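Local coordinates for protein toll-like receptor 6, Variable lymphocyte receptor B (Mus musculus, PDB 3A79) that probably recognises diacylated lipopeptides together with Toll-like receptor 2, its leucine-rich-repeat ectodomain being fused here to part of a hagfish lymphocyte receptor, at residues B[227-232]-B[258-263]. Numbering follows the deposited sequence.
Sequences NIKLND and HIETTW. With NAG (2-acetamido-2-deoxy-beta-D-glucopyranose), chain F.
The backbone of E260 is held at both polar atoms by segment 227-232: its N donates to I228 O at 2.8 Å, and its O accepts from L230 N, a nearly straight bond (N-H...O 173°). A weak third bond, I228 N to H258 O, precedes them. With strand directions 2° apart, this pattern establishes a parallel pairing in which K229 lies beside E260. Both side chains extend the same way, each with CG anti to the backbone N, which lays E260 OE1 alongside the lysine methylenes, 3.4 Å from K229 CE. The charged ends stay farther apart, K229 NZ to E260 OE2 measuring 4.4 Å, so no salt bridge forms. On the other face I228 CB meets I259 CG2 at 3.8 Å, while L238 of helix 235-246 packs on I228 and L230. Beyond the strands, T262 OG1 donates to D232 OD1 (3.1 Å) from above the carboxylate plane. At the opposite end H258 CD2 lies 3.5 Å from C2 of a glycan NAG, which also approaches E260. Parallel strands from successive turns, their aliphatic side chains packed inward, here against a convex-side helix, are the hallmark of the leucine-rich-repeat solenoid, in this case its Toll-like receptor 6 part.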
ATOM      1  N   ASN B 227      13.641  29.580  -1.464  1.00 71.21           N
ATOM      2  CA  ASN B 227      13.330  30.054  -0.115  1.00 59.75           C
ATOM      3  C   ASN B 227      12.209  31.096  -0.117  1.00 70.75           C
ATOM      4  O   ASN B 227      12.433  32.283   0.130  1.00 75.18           O
ATOM      5  CB  ASN B 227      14.573  30.611   0.591  1.00 57.41           C
ATOM      6  CG  ASN B 227      15.713  29.590   0.701  1.00 62.39           C
ATOM      7  OD1 ASN B 227      15.547  28.395   0.435  1.00 54.85           O
ATOM      8  ND2 ASN B 227      16.885  30.074   1.103  1.00 59.43           N
ATOM      9  N   ILE B 228      10.995  30.639  -0.390  1.00 65.97           N
ATOM     10  CA  ILE B 228       9.840  31.517  -0.449  1.00 54.92           C
ATOM     11  C   ILE B 228       8.846  31.150   0.639  1.00 59.09           C
ATOM     12  O   ILE B 228       8.196  30.108   0.563  1.00 60.36           O
ATOM     13  CB  ILE B 228       9.139  31.381  -1.800  1.00 44.63           C
ATOM     14  CG1 ILE B 228      10.166  31.452  -2.924  1.00 43.58           C
ATOM     15  CG2 ILE B 228       8.047  32.453  -1.956  1.00 44.71           C
ATOM     16  CD1 ILE B 228       9.619  31.025  -4.254  1.00 52.03           C
ATOM     17  N   LYS B 229       8.724  32.008   1.647  1.00 53.90           N
ATOM     18  CA  LYS B 229       7.789  31.775   2.745  1.00 47.53           C
ATOM     19  C   LYS B 229       6.685  32.823   2.732  1.00 59.18           C
ATOM     20  O   LYS B 229       6.949  34.007   2.934  1.00 60.70           O
ATOM     21  CB  LYS B 229       8.526  31.829   4.079  1.00 40.19           C
ATOM     22  CG  LYS B 229       7.658  31.629   5.309  1.00 53.88           C
ATOM     23  CD  LYS B 229       8.515  31.773   6.563  1.00 69.20           C
ATOM     24  CE  LYS B 229       7.825  31.282   7.827  1.00 75.26           C
ATOM     25  NZ  LYS B 229       8.841  30.911   8.861  1.00 77.43           N
ATOM     26  N   LEU B 230       5.448  32.388   2.505  1.00 58.56           N
ATOM     27  CA  LEU B 230       4.331  33.315   2.366  1.00 55.02           C
ATOM     28  C   LEU B 230       3.158  32.967   3.258  1.00 56.31           C
ATOM     29  O   LEU B 230       2.805  31.802   3.408  1.00 69.12           O
ATOM     30  CB  LEU B 230       3.835  33.327   0.922  1.00 51.46           C
ATOM     31  CG  LEU B 230       4.913  33.374  -0.150  1.00 60.54           C
ATOM     32  CD1 LEU B 230       4.376  32.850  -1.468  1.00 54.30           C
ATOM     33  CD2 LEU B 230       5.426  34.795  -0.282  1.00 72.76           C
ATOM     34  N   ASN B 231       2.560  33.987   3.856  1.00 50.94           N
ATOM     35  CA  ASN B 231       1.186  33.875   4.320  1.00 64.99           C
ATOM     36  C   ASN B 231       0.298  34.719   3.412  1.00 61.58           C
ATOM     37  O   ASN B 231       0.665  34.993   2.270  1.00 64.54           O
ATOM     38  CB  ASN B 231       1.039  34.261   5.796  1.00 80.52           C
ATOM     39  CG  ASN B 231       1.969  35.375   6.204  1.00 76.16           C
ATOM     40  OD1 ASN B 231       1.927  36.460   5.636  1.00 78.43           O
ATOM     41  ND2 ASN B 231       2.802  35.118   7.205  1.00 62.38           N
ATOM     42  N   ASP B 232      -0.869  35.124   3.892  1.00 54.29           N
ATOM     43  CA  ASP B 232      -1.746  35.929   3.046  1.00 67.94           C
ATOM     44  C   ASP B 232      -1.314  37.394   3.055  1.00 82.65           C
ATOM     45  O   ASP B 232      -1.528  38.118   2.078  1.00 84.07           O
ATOM     46  CB  ASP B 232      -3.196  35.789   3.492  1.00 74.93           C
ATOM     47  CG  ASP B 232      -3.598  34.343   3.700  1.00 83.21           C
ATOM     48  OD1 ASP B 232      -3.301  33.515   2.812  1.00 76.85           O
ATOM     49  OD2 ASP B 232      -4.204  34.036   4.748  1.00 87.73           O
ATOM     50  N   HIS B 258      11.372  25.317  -2.401  1.00 58.02           N
ATOM     51  CA  HIS B 258      11.176  25.546  -0.973  1.00 60.24           C
ATOM     52  C   HIS B 258      10.113  26.594  -0.598  1.00 64.09           C
ATOM     53  O   HIS B 258      10.315  27.381   0.323  1.00 72.48           O
ATOM     54  CB  HIS B 258      12.520  25.891  -0.353  1.00 53.00           C
ATOM     55  CG  HIS B 258      13.633  25.037  -0.867  1.00 65.70           C
ATOM     56  ND1 HIS B 258      14.696  25.547  -1.582  1.00 70.68           N
ATOM     57  CD2 HIS B 258      13.828  23.699  -0.806  1.00 60.85           C
ATOM     58  CE1 HIS B 258      15.507  24.562  -1.924  1.00 53.45           C
ATOM     59  NE2 HIS B 258      15.004  23.432  -1.465  1.00 55.22           N
ATOM     60  N   ILE B 259       8.976  26.579  -1.293  1.00 60.05           N
ATOM     61  CA  ILE B 259       7.870  27.495  -1.009  1.00 63.21           C
ATOM     62  C   ILE B 259       6.983  26.950   0.092  1.00 67.08           C
ATOM     63  O   ILE B 259       6.356  25.912  -0.073  1.00 80.61           O
ATOM     64  CB  ILE B 259       6.946  27.666  -2.226  1.00 58.70           C
ATOM     65  CG1 ILE B 259       7.720  27.465  -3.518  1.00 79.18           C
ATOM     66  CG2 ILE B 259       6.250  29.003  -2.208  1.00 33.58           C
ATOM     67  CD1 ILE B 259       7.883  26.018  -3.878  1.00 85.89           C
ATOM     68  N   GLU B 260       6.924  27.649   1.214  1.00 55.12           N
ATOM     69  CA  GLU B 260       5.927  27.350   2.221  1.00 53.82           C
ATOM     70  C   GLU B 260       4.887  28.425   2.109  1.00 63.59           C
ATOM     71  O   GLU B 260       5.203  29.604   2.233  1.00 73.40           O
ATOM     72  CB  GLU B 260       6.521  27.408   3.616  1.00 63.53           C
ATOM     73  CG  GLU B 260       5.477  27.723   4.664  1.00 70.18           C
ATOM     74  CD  GLU B 260       6.079  28.239   5.948  1.00 82.86           C
ATOM     75  OE1 GLU B 260       5.468  29.150   6.564  1.00 97.01           O
ATOM     76  OE2 GLU B 260       7.161  27.737   6.329  1.00 75.42           O
ATOM     77  N   THR B 261       3.643  28.037   1.874  1.00 65.99           N
ATOM     78  CA  THR B 261       2.631  29.025   1.534  1.00 66.92           C
ATOM     79  C   THR B 261       1.244  28.591   1.973  1.00 59.78           C
ATOM     80  O   THR B 261       0.980  27.410   2.126  1.00 78.08           O
ATOM     81  CB  THR B 261       2.632  29.317   0.005  1.00 51.80           C
ATOM     82  OG1 THR B 261       1.309  29.605  -0.428  1.00 52.30           O
ATOM     83  CG2 THR B 261       3.095  28.110  -0.774  1.00 57.40           C
ATOM     84  N   THR B 262       0.367  29.557   2.195  1.00 51.49           N
ATOM     85  CA  THR B 262      -1.056  29.283   2.340  1.00 60.07           C
ATOM     86  C   THR B 262      -1.610  28.557   1.118  1.00 62.91           C
ATOM     87  O   THR B 262      -1.007  28.575   0.050  1.00 64.10           O
ATOM     88  CB  THR B 262      -1.840  30.596   2.495  1.00 62.90           C
ATOM     89  OG1 THR B 262      -1.606  31.119   3.800  1.00 72.87           O
ATOM     90  CG2 THR B 262      -3.325  30.364   2.341  1.00 72.11           C
ATOM     91  N   TRP B 263      -2.762  27.916   1.266  1.00 72.23           N
ATOM     92  CA  TRP B 263      -3.457  27.415   0.095  1.00 75.20           C
ATOM     93  C   TRP B 263      -4.035  28.590  -0.699  1.00 71.79           C
ATOM     94  O   TRP B 263      -3.861  28.653  -1.920  1.00 59.13           O
ATOM     95  CB  TRP B 263      -4.536  26.374   0.441  1.00 71.29           C
ATOM     96  CG  TRP B 263      -5.167  25.798  -0.800  1.00 65.32           C
ATOM     97  CD1 TRP B 263      -6.491  25.838  -1.155  1.00 61.46           C
ATOM     98  CD2 TRP B 263      -4.483  25.148  -1.880  1.00 56.55           C
ATOM     99  NE1 TRP B 263      -6.670  25.242  -2.378  1.00 57.70           N
ATOM    100  CE2 TRP B 263      -5.455  24.803  -2.842  1.00 55.35           C
ATOM    101  CE3 TRP B 263      -3.139  24.826  -2.127  1.00 44.96           C
ATOM    102  CZ2 TRP B 263      -5.131  24.139  -4.027  1.00 49.94           C
ATOM    103  CZ3 TRP B 263      -2.818  24.168  -3.310  1.00 41.40           C
ATOM    104  CH2 TRP B 263      -3.811  23.828  -4.241  1.00 41.56           C
TER
HETATM  105  C1  NAG F   1      11.963  22.400   2.060  1.00 61.96           C
HETATM  106  C2  NAG F   1      13.441  22.093   2.334  1.00 67.84           C
HETATM  107  C3  NAG F   1      13.952  22.553   3.693  1.00 62.27           C
HETATM  108  C4  NAG F   1      13.311  23.847   4.201  1.00 69.00           C
HETATM  109  C5  NAG F   1      11.847  24.034   3.811  1.00 60.86           C
HETATM  110  C6  NAG F   1      11.435  25.479   4.085  1.00 58.81           C
HETATM  111  C7  NAG F   1      14.508  20.142   1.275  1.00 80.15           C
HETATM  112  C8  NAG F   1      14.080  18.822   0.707  1.00 68.12           C
HETATM  113  N2  NAG F   1      13.711  20.666   2.223  1.00 79.92           N
HETATM  114  O3  NAG F   1      15.342  22.760   3.558  1.00 64.46           O
HETATM  115  O4  NAG F   1      13.443  23.899   5.613  1.00 73.35           O
HETATM  116  O5  NAG F   1      11.614  23.718   2.452  1.00 61.10           O
HETATM  117  O6  NAG F   1      10.077  25.691   3.765  1.00 69.13           O
HETATM  118  O7  NAG F   1      15.545  20.662   0.854  1.00 78.46           O